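PDB 3IFT: glycine cleavage system H protein from Mycobacterium tuberculosis, which probably shuttles the methylamine group of glycine from the P protein to the T protein on a covalently attached lipoyl arm. Local coordinates for residues E21-I25 with V35-A41; L45-V51 with E68-S74; Y79-S83 with D112-D116. All coordinates share one frame; numbering follows the deposited sequence.

Contacts 1 and 3 are buried, whereas contact 2 is partly open to solvent and holds Lys73, the predicted lipoyl attachment site. Contacts 1 and 3 reach the same antiparallel sheet, where strands 32-37 and 111-114 are neighbours. They also touch directly: Pro81 packs on Ile25 and Val35, and Glu23 reaches the backbone of Tyr79. Contact 2 lies in the separate three-stranded sheet, whose strand 75-79 runs on into segment 79-83 of contact 3; the centres of contacts 2 and 3 are about 22 Å apart. Chemistry follows place: contact 1 mixes strand pairing with aromatic packing, contact 2 adds a polar turn and surface carboxylates, and contact 3 is aliphatic packing without a hydrogen bond.

Contact 1: E21-I25 with V35-A41; sequences EHEWI and VGITDYA
In the beta hairpin of strands 23-29 and 32-37, Trp24 and Gly36 form a hydrogen-bonded antiparallel pair, with Trp24 N to Gly36 O at 2.8 Å and Gly36 N to Trp24 O at 3.2 Å. The indole of Trp24 then folds back over the opposite strand: its CG lies between the backbone N and the carbonyl carbon (chi1 55°), which lays one ring face on Gly36. Gly36 CA sits 3.6 Å from the centroid of the five-membered ring, a CH-pi contact. Trp24 NE1, at the indole edge, donates to Pro104 O.

Past the hairpin strands the pairing runs on for one bond, Thr38 N to His22 O (2.9 Å), before the chain enters helix 39-45. Thr38 is the N-cap of that helix, its OG1 accepting from Ala41 N at 3.1 Å. On the helix's first turn Tyr40 presents CE2 over one face of the His22 ring, 3.3 Å from His22 CE1, with the two planes at 38°. Ala41 CB meets His22 CB at 3.5 Å. The hydroxyl of Tyr136 ties both sides together by hydrogen bonding to His22 ND1 and Thr38 OG1.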
loop_
_atom_site.group_PDB
_atom_site.type_symbol
_atom_site.label_atom_id
_atom_site.label_comp_id
_atom_site.label_asym_id
_atom_site.label_seq_id
_atom_site.Cartn_x
_atom_site.Cartn_y
_atom_site.Cartn_z
ATOM N N GLU A 21 -0.559 8.605 -3.917
ATOM C CA GLU A 21 0.859 8.329 -3.816
ATOM C C GLU A 21 1.092 6.871 -4.186
ATOM O O GLU A 21 2.136 6.345 -3.877
ATOM C CB GLU A 21 1.392 8.608 -2.432
ATOM C CG GLU A 21 1.383 10.083 -2.055
ATOM C CD GLU A 21 0.000 10.562 -1.744
ATOM O OE1 GLU A 21 -0.671 9.844 -1.006
ATOM O OE2 GLU A 21 -0.424 11.620 -2.261
ATOM N N HIS A 22 0.086 6.236 -4.803
ATOM C CA HIS A 22 0.251 4.948 -5.487
ATOM C C HIS A 22 0.315 3.782 -4.550
ATOM O O HIS A 22 1.020 2.797 -4.784
ATOM C CB HIS A 22 1.476 4.953 -6.411
ATOM C CG HIS A 22 1.592 6.213 -7.212
ATOM N ND1 HIS A 22 0.719 6.523 -8.229
ATOM C CD2 HIS A 22 2.432 7.266 -7.100
ATOM C CE1 HIS A 22 1.024 7.709 -8.722
ATOM N NE2 HIS A 22 2.052 8.188 -8.048
ATOM N N GLU A 23 -0.466 3.881 -3.494
ATOM C CA GLU A 23 -0.695 2.747 -2.653
ATOM C C GLU A 23 -2.063 2.241 -2.917
ATOM O O GLU A 23 -2.936 2.985 -3.344
ATOM C CB GLU A 23 -0.498 3.096 -1.206
ATOM C CG GLU A 23 0.987 3.267 -0.945
ATOM C CD GLU A 23 1.324 3.770 0.430
ATOM O OE1 GLU A 23 0.577 3.460 1.380
ATOM O OE2 GLU A 23 2.348 4.475 0.549
ATOM N N TRP A 24 -2.236 0.952 -2.690
ATOM C CA TRP A 24 -3.553 0.376 -2.794
ATOM C C TRP A 24 -3.927 -0.127 -1.434
ATOM O O TRP A 24 -3.074 -0.384 -0.592
ATOM C CB TRP A 24 -3.642 -0.723 -3.853
ATOM C CG TRP A 24 -2.671 -1.827 -3.697
ATOM C CD1 TRP A 24 -1.442 -1.905 -4.279
ATOM C CD2 TRP A 24 -2.809 -3.007 -2.891
ATOM N NE1 TRP A 24 -0.814 -3.091 -3.916
ATOM C CE2 TRP A 24 -1.623 -3.782 -3.065
ATOM C CE3 TRP A 24 -3.799 -3.486 -2.043
ATOM C CZ2 TRP A 24 -1.402 -4.998 -2.387
ATOM C CZ3 TRP A 24 -3.598 -4.693 -1.411
ATOM C CH2 TRP A 24 -2.397 -5.431 -1.572
ATOM N N ILE A 25 -5.225 -0.261 -1.250
ATOM C CA ILE A 25 -5.811 -0.612 0.032
ATOM C C ILE A 25 -6.895 -1.588 -0.304
ATOM O O ILE A 25 -7.818 -1.269 -1.079
ATOM C CB ILE A 25 -6.407 0.614 0.740
ATOM C CG1 ILE A 25 -5.311 1.644 0.982
ATOM C CG2 ILE A 25 -7.062 0.193 2.090
ATOM C CD1 ILE A 25 -5.253 2.760 -0.041
ATOM N N VAL A 35 -2.303 -3.375 2.347
ATOM C CA VAL A 35 -1.721 -2.290 1.630
ATOM C C VAL A 35 -0.494 -2.720 0.843
ATOM O O VAL A 35 0.359 -3.477 1.321
ATOM C CB VAL A 35 -1.335 -1.182 2.637
ATOM C CG1 VAL A 35 -0.780 0.010 1.960
ATOM C CG2 VAL A 35 -2.573 -0.791 3.497
ATOM N N GLY A 36 -0.400 -2.203 -0.378
ATOM C CA GLY A 36 0.782 -2.357 -1.192
ATOM C C GLY A 36 0.918 -1.149 -2.070
ATOM O O GLY A 36 0.227 -0.122 -1.905
ATOM N N ILE A 37 1.845 -1.254 -3.004
ATOM C CA ILE A 37 1.993 -0.223 -4.009
ATOM C C ILE A 37 1.426 -0.726 -5.301
ATOM O O ILE A 37 1.350 -1.930 -5.560
ATOM C CB ILE A 37 3.448 0.250 -4.207
ATOM C CG1 ILE A 37 4.385 -0.915 -4.579
ATOM C CG2 ILE A 37 3.938 0.992 -2.969
ATOM C CD1 ILE A 37 5.716 -0.411 -5.070
ATOM N N THR A 38 0.988 0.207 -6.119
ATOM C CA THR A 38 0.306 -0.163 -7.343
ATOM C C THR A 38 1.281 -0.729 -8.383
ATOM O O THR A 38 2.477 -0.611 -8.263
ATOM C CB THR A 38 -0.437 1.059 -7.868
ATOM O OG1 THR A 38 0.514 2.054 -8.223
ATOM C CG2 THR A 38 -1.365 1.595 -6.733
ATOM N N ASP A 39 0.740 -1.351 -9.403
ATOM C CA ASP A 39 1.488 -1.721 -10.584
ATOM C C ASP A 39 2.264 -0.578 -11.185
ATOM O O ASP A 39 3.429 -0.714 -11.518
ATOM C CB ASP A 39 0.535 -2.279 -11.593
ATOM C CG ASP A 39 1.220 -2.879 -12.782
ATOM O OD1 ASP A 39 2.389 -3.269 -12.663
ATOM O OD2 ASP A 39 0.554 -2.972 -13.836
ATOM N N TYR A 40 1.620 0.575 -11.290
ATOM C CA TYR A 40 2.266 1.765 -11.783
ATOM C C TYR A 40 3.455 2.143 -10.912
ATOM O O TYR A 40 4.502 2.422 -11.426
ATOM C CB TYR A 40 1.260 2.906 -11.784
ATOM C CG TYR A 40 1.872 4.258 -11.949
ATOM C CD1 TYR A 40 2.031 4.804 -13.226
ATOM C CD2 TYR A 40 2.279 5.001 -10.862
ATOM C CE1 TYR A 40 2.569 6.039 -13.406
ATOM C CE2 TYR A 40 2.849 6.248 -11.032
ATOM C CZ TYR A 40 2.955 6.780 -12.317
ATOM O OH TYR A 40 3.492 8.032 -12.549
ATOM N N ALA A 41 3.284 2.109 -9.583
ATOM C CA ALA A 41 4.337 2.484 -8.656
ATOM C C ALA A 41 5.536 1.543 -8.766
ATOM O O ALA A 41 6.676 1.987 -8.840
ATOM C CB ALA A 41 3.828 2.508 -7.230
#

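Contact 2: L45-V51 with E68-S74; sequences LGDVVFV and EVESTKS
Leu45 and Val69 make the tight apolar part of this contact. Leu45 CD2 pushes obliquely against both methyls of Val69, reaching Val69 CG2 at 3.3 Å, closer than normal van der Waals packing, though the exact value is doubtful. Val48 CG1 meets the same methyl, Val69 CG2, at 3.7 Å and nearly at right angles, and Val51 CG2 adds a more distant touch. The other methyl, Leu45 CD1, rests on Ser74 CB at 3.5 Å.

Between the strands, Glu70 O accepts from two successive amides, Val49 N at 2.8 Å and Phe50 N at 3.1 Å. This is a classic beta bulge, and Glu70 N returns a bond to Phe50 O.

At the turn, Ser71 has OG between its backbone N and carbonyl carbon (chi1 67°), where it accepts from Ser74 N at 2.7 Å, an ST motif. The same hydroxyl donates to Leu45 O in a very short bond whose exact length is doubtful. Lys73 sits in this turn without its cofactor; its NZ bonds to Ala44 O and, weakly, to Leu45 O. A lysine displayed at the tight turn of a beta hairpin is the arrangement of lipoyl domains, consistent with Lys73 as the predicted attachment residue.

The solvent side is looser. Phe50 CD2 stands 4.0 Å from Glu70 OE1, while Glu68 OE2 lies near the plane of the ring at its edge. The two carboxylates approach each other as acceptors, Glu68 OE2 to Glu70 OE1 at 2.9 Å, which may raise the proton affinity of one of them. Val49 CG1 and Thr72 CG2 touch at the solvent-exposed margin.

Strand 65-71 is the middle of a three-stranded antiparallel sheet, flanked by strand 48-52 and, beyond the turn that carries Lys73, strand 75-79; helix 39-45 ends in Leu45, and helix 99-102 packs on Val48.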
loop_
_atom_site.group_PDB
_atom_site.type_symbol
_atom_site.label_atom_id
_atom_site.label_comp_id
_atom_site.label_asym_id
_atom_site.label_seq_id
_atom_site.Cartn_x
_atom_site.Cartn_y
_atom_site.Cartn_z
ATOM N N LEU A 45 9.227 2.693 -9.923
ATOM C CA LEU A 45 10.321 2.607 -8.978
ATOM C C LEU A 45 11.460 1.802 -9.556
ATOM O O LEU A 45 12.611 2.155 -9.367
ATOM C CB LEU A 45 9.839 1.945 -7.701
ATOM C CG LEU A 45 10.709 2.053 -6.463
ATOM C CD1 LEU A 45 10.737 3.501 -5.963
ATOM C CD2 LEU A 45 10.107 1.069 -5.422
ATOM N N GLY A 46 11.142 0.693 -10.200
ATOM C CA GLY A 46 12.160 -0.235 -10.643
ATOM C C GLY A 46 12.128 -1.461 -9.747
ATOM O O GLY A 46 11.359 -1.531 -8.778
ATOM N N ASP A 47 12.953 -2.432 -10.070
ATOM C CA ASP A 47 13.080 -3.621 -9.248
ATOM C C ASP A 47 13.358 -3.288 -7.783
ATOM O O ASP A 47 14.361 -2.672 -7.427
ATOM C CB ASP A 47 14.184 -4.533 -9.779
ATOM C CG ASP A 47 13.834 -5.161 -11.102
ATOM O OD1 ASP A 47 12.643 -5.245 -11.466
ATOM O OD2 ASP A 47 14.776 -5.587 -11.772
ATOM N N VAL A 48 12.460 -3.741 -6.925
ATOM C CA VAL A 48 12.576 -3.453 -5.540
ATOM C C VAL A 48 13.652 -4.336 -4.967
ATOM O O VAL A 48 13.606 -5.550 -5.059
ATOM C CB VAL A 48 11.273 -3.655 -4.809
ATOM C CG1 VAL A 48 11.464 -3.397 -3.344
ATOM C CG2 VAL A 48 10.207 -2.734 -5.429
ATOM N N VAL A 49 14.623 -3.669 -4.399
ATOM C CA VAL A 49 15.731 -4.300 -3.747
ATOM C C VAL A 49 15.551 -4.224 -2.242
ATOM O O VAL A 49 16.183 -4.980 -1.512
ATOM C CB VAL A 49 17.036 -3.604 -4.152
ATOM C CG1 VAL A 49 17.202 -3.705 -5.666
ATOM C CG2 VAL A 49 17.008 -2.173 -3.732
ATOM N N PHE A 50 14.700 -3.307 -1.776
ATOM C CA PHE A 50 14.516 -3.122 -0.343
ATOM C C PHE A 50 13.168 -2.464 -0.022
ATOM O O PHE A 50 12.668 -1.632 -0.761
ATOM C CB PHE A 50 15.682 -2.340 0.251
ATOM C CG PHE A 50 15.686 -2.337 1.749
ATOM C CD1 PHE A 50 15.866 -3.541 2.460
ATOM C CD2 PHE A 50 15.515 -1.151 2.463
ATOM C CE1 PHE A 50 15.859 -3.549 3.888
ATOM C CE2 PHE A 50 15.500 -1.149 3.872
ATOM C CZ PHE A 50 15.669 -2.350 4.583
ATOM N N VAL A 51 12.579 -2.921 1.069
ATOM C CA VAL A 51 11.323 -2.457 1.587
ATOM C C VAL A 51 11.484 -2.261 3.082
ATOM O O VAL A 51 11.739 -3.216 3.786
ATOM C CB VAL A 51 10.242 -3.498 1.355
ATOM C CG1 VAL A 51 8.956 -3.069 2.011
ATOM C CG2 VAL A 51 10.025 -3.692 -0.158
ATOM N N GLU A 68 9.439 2.729 3.345
ATOM C CA GLU A 68 9.951 3.141 2.088
ATOM C C GLU A 68 10.136 1.893 1.295
ATOM O O GLU A 68 10.323 0.799 1.831
ATOM C CB GLU A 68 11.278 3.906 2.245
ATOM C CG GLU A 68 12.410 3.087 2.827
ATOM C CD GLU A 68 13.783 3.687 2.558
ATOM O OE1 GLU A 68 13.928 4.939 2.649
ATOM O OE2 GLU A 68 14.720 2.889 2.259
ATOM N N VAL A 69 10.044 2.068 -0.003
ATOM C CA VAL A 69 10.308 1.024 -0.938
ATOM C C VAL A 69 11.425 1.581 -1.825
ATOM O O VAL A 69 11.421 2.755 -2.194
ATOM C CB VAL A 69 9.067 0.671 -1.747
ATOM C CG1 VAL A 69 8.580 1.916 -2.520
ATOM C CG2 VAL A 69 9.391 -0.468 -2.648
ATOM N N GLU A 70 12.376 0.730 -2.141
ATOM C CA GLU A 70 13.618 1.169 -2.726
ATOM C C GLU A 70 13.989 0.220 -3.859
ATOM O O GLU A 70 14.006 -0.995 -3.676
ATOM C CB GLU A 70 14.690 1.234 -1.624
ATOM C CG GLU A 70 16.125 1.230 -2.054
ATOM C CD GLU A 70 17.085 1.585 -0.898
ATOM O OE1 GLU A 70 16.610 1.955 0.198
ATOM O OE2 GLU A 70 18.320 1.490 -1.104
ATOM N N SER A 71 14.257 0.802 -5.025
ATOM C CA SER A 71 14.903 0.105 -6.119
ATOM C C SER A 71 16.364 0.531 -6.076
ATOM O O SER A 71 16.733 1.402 -5.282
ATOM C CB SER A 71 14.292 0.509 -7.450
ATOM O OG SER A 71 14.557 1.892 -7.786
ATOM N N THR A 72 17.188 0.010 -6.981
ATOM C CA THR A 72 18.568 0.523 -7.040
ATOM C C THR A 72 18.579 1.988 -7.485
ATOM O O THR A 72 19.423 2.757 -7.070
ATOM C CB THR A 72 19.470 -0.298 -7.952
ATOM O OG1 THR A 72 18.943 -0.283 -9.280
ATOM C CG2 THR A 72 19.579 -1.718 -7.437
ATOM N N LYS A 73 17.602 2.393 -8.285
ATOM C CA LYS A 73 17.579 3.773 -8.766
ATOM C C LYS A 73 16.764 4.736 -7.914
ATOM O O LYS A 73 17.087 5.928 -7.841
ATOM C CB LYS A 73 17.100 3.810 -10.211
ATOM C CG LYS A 73 15.673 3.286 -10.476
ATOM C CD LYS A 73 15.331 3.288 -12.005
ATOM C CE LYS A 73 13.880 3.033 -12.271
ATOM N NZ LYS A 73 13.014 4.134 -11.733
ATOM N N SER A 74 15.703 4.238 -7.267
ATOM C CA SER A 74 14.732 5.109 -6.613
ATOM C C SER A 74 14.340 4.630 -5.216
ATOM O O SER A 74 14.326 3.422 -4.898
ATOM C CB SER A 74 13.462 5.212 -7.449
ATOM O OG SER A 74 13.713 5.788 -8.710
#

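Contact 3: Y79-S83 with D112-D116; sequences YAPIS and DIQVD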
loop_
_atom_site.group_PDB
_atom_site.type_symbol
_atom_site.label_atom_id
_atom_site.label_comp_id
_atom_site.label_asym_id
_atom_site.label_seq_id
_atom_site.Cartn_x
_atom_site.Cartn_y
_atom_site.Cartn_z
ATOM N N TYR A 79 3.327 5.552 2.821
ATOM C CA TYR A 79 2.464 6.263 3.758
ATOM C C TYR A 79 1.360 5.344 4.257
ATOM O O TYR A 79 0.884 4.495 3.531
ATOM C CB TYR A 79 1.844 7.449 3.070
ATOM C CG TYR A 79 2.854 8.373 2.486
ATOM C CD1 TYR A 79 3.524 9.286 3.283
ATOM C CD2 TYR A 79 3.201 8.295 1.154
ATOM C CE1 TYR A 79 4.466 10.128 2.764
ATOM C CE2 TYR A 79 4.154 9.146 0.628
ATOM C CZ TYR A 79 4.770 10.057 1.449
ATOM O OH TYR A 79 5.705 10.907 0.944
ATOM N N ALA A 80 0.968 5.517 5.509
ATOM C CA ALA A 80 -0.213 4.861 6.039
ATOM C C ALA A 80 -1.406 5.462 5.281
ATOM O O ALA A 80 -1.626 6.678 5.325
ATOM C CB ALA A 80 -0.307 5.071 7.550
ATOM N N PRO A 81 -2.131 4.638 4.486
ATOM C CA PRO A 81 -3.263 5.248 3.803
ATOM C C PRO A 81 -4.405 5.548 4.777
ATOM O O PRO A 81 -5.197 6.424 4.529
ATOM C CB PRO A 81 -3.694 4.159 2.785
ATOM C CG PRO A 81 -2.643 3.134 2.853
ATOM C CD PRO A 81 -2.092 3.193 4.216
ATOM N N ILE A 82 -4.436 4.824 5.888
ATOM C CA ILE A 82 -5.414 5.033 6.947
ATOM C C ILE A 82 -4.741 4.947 8.296
ATOM O O ILE A 82 -3.612 4.508 8.403
ATOM C CB ILE A 82 -6.558 3.995 6.888
ATOM C CG1 ILE A 82 -6.046 2.572 7.086
ATOM C CG2 ILE A 82 -7.337 4.148 5.589
ATOM C CD1 ILE A 82 -7.084 1.585 7.742
ATOM N N SER A 83 -5.437 5.434 9.310
ATOM C CA SER A 83 -4.979 5.342 10.665
ATOM C C SER A 83 -5.339 3.980 11.175
ATOM O O SER A 83 -6.406 3.444 10.888
ATOM C CB SER A 83 -5.640 6.418 11.553
ATOM O OG SER A 83 -5.210 7.693 11.134
ATOM N N ASP A 112 -0.557 -4.843 6.558
ATOM C CA ASP A 112 -1.941 -4.710 6.876
ATOM C C ASP A 112 -2.046 -3.673 7.944
ATOM O O ASP A 112 -1.191 -3.575 8.821
ATOM C CB ASP A 112 -2.517 -5.993 7.453
ATOM C CG ASP A 112 -2.632 -7.072 6.464
ATOM O OD1 ASP A 112 -2.466 -6.835 5.236
ATOM O OD2 ASP A 112 -2.873 -8.195 6.927
ATOM N N ILE A 113 -3.120 -2.917 7.895
ATOM C CA ILE A 113 -3.390 -1.971 8.956
ATOM C C ILE A 113 -4.704 -2.454 9.511
ATOM O O ILE A 113 -5.614 -2.812 8.776
ATOM C CB ILE A 113 -3.438 -0.505 8.473
ATOM C CG1 ILE A 113 -2.082 -0.131 7.841
ATOM C CG2 ILE A 113 -3.796 0.420 9.634
ATOM C CD1 ILE A 113 -2.059 1.175 7.084
ATOM N N GLN A 114 -4.750 -2.576 10.824
ATOM C CA GLN A 114 -5.960 -2.992 11.490
ATOM C C GLN A 114 -6.471 -1.746 12.192
ATOM O O GLN A 114 -5.694 -0.985 12.751
ATOM C CB GLN A 114 -5.644 -4.106 12.482
ATOM C CG GLN A 114 -6.834 -4.794 13.043
ATOM C CD GLN A 114 -6.467 -5.975 13.930
ATOM O OE1 GLN A 114 -5.300 -6.247 14.171
ATOM N NE2 GLN A 114 -7.481 -6.669 14.439
ATOM N N VAL A 115 -7.767 -1.528 12.107
ATOM C CA VAL A 115 -8.392 -0.398 12.751
ATOM C C VAL A 115 -9.270 -0.947 13.843
ATOM O O VAL A 115 -9.966 -1.968 13.692
ATOM C CB VAL A 115 -9.236 0.460 11.787
ATOM C CG1 VAL A 115 -8.570 0.521 10.400
ATOM C CG2 VAL A 115 -10.647 -0.090 11.676
ATOM N N ASP A 116 -9.190 -0.289 14.971
ATOM C CA ASP A 116 -10.225 -0.375 15.935
ATOM C C ASP A 116 -10.993 0.945 15.891
ATOM O O ASP A 116 -10.416 2.009 16.186
ATOM C CB ASP A 116 -9.624 -0.600 17.314
ATOM C CG ASP A 116 -10.543 -1.359 18.192
ATOM O OD1 ASP A 116 -11.059 -2.391 17.697
ATOM O OD2 ASP A 116 -10.767 -0.926 19.345
#
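Ile82 carries CG1 between its backbone N and carbonyl carbon (chi1 62°), a rotation that, with CD1 roughly anti beyond it, brings CD1 to Ile113 and Val115. Ile113 answers with CG1 anti to its own carbonyl carbon (chi1 -60°); with chi2 extended (169°), CD1 reaches Pro81 and the Ile82 carbonyl, while CG2 lies against the Ile82 side chain.

Ile113 CD1 meets the proline ring at Pro81 CD, 3.5 Å away, in an oblique approach. The same methyl lies 4.3 Å from Ala80 CB and 3.9 Å from Ile82 O, against one side of the bend at Ala80, Pro81 and Ile82. Ile82 and Ile113 run past one another in opposite directions, with Ile82 CD1 4.0 Å from Ile113 CG2. Val115 turns CG1 into the contact and crosses Ile82 at about a right angle. The separation of Ile82 CD1 and Val115 CG1, 3.2 Å, is too short for relaxed packing and its exact value is doubtful. Val115 CG1 also lies 3.7 Å from Ser83 O.

Segment 79-83 is the link between strand 75-79 of the three-stranded sheet and strand 84-89 of the larger antiparallel sheet, which also contains strand 111-114. The contact therefore seats the passage between sheets against a strand of the second. Phe66 of strand 65-71 touches Ala80 and Ile113, while Leu123 of helix 123-126 covers Ile82 and Val115.

No hydrogen bond crosses between the two segments. Their backbones bond to other parts of the chain: Ile113 to Val33 of strand 32-37, Ala80 to Gly63 and Glu64 just before strand 65-71. What joins them directly is buried aliphatic surface from Ile, Val, Pro and Ala, held by shape and exclusion of water rather than by directed polar bonds.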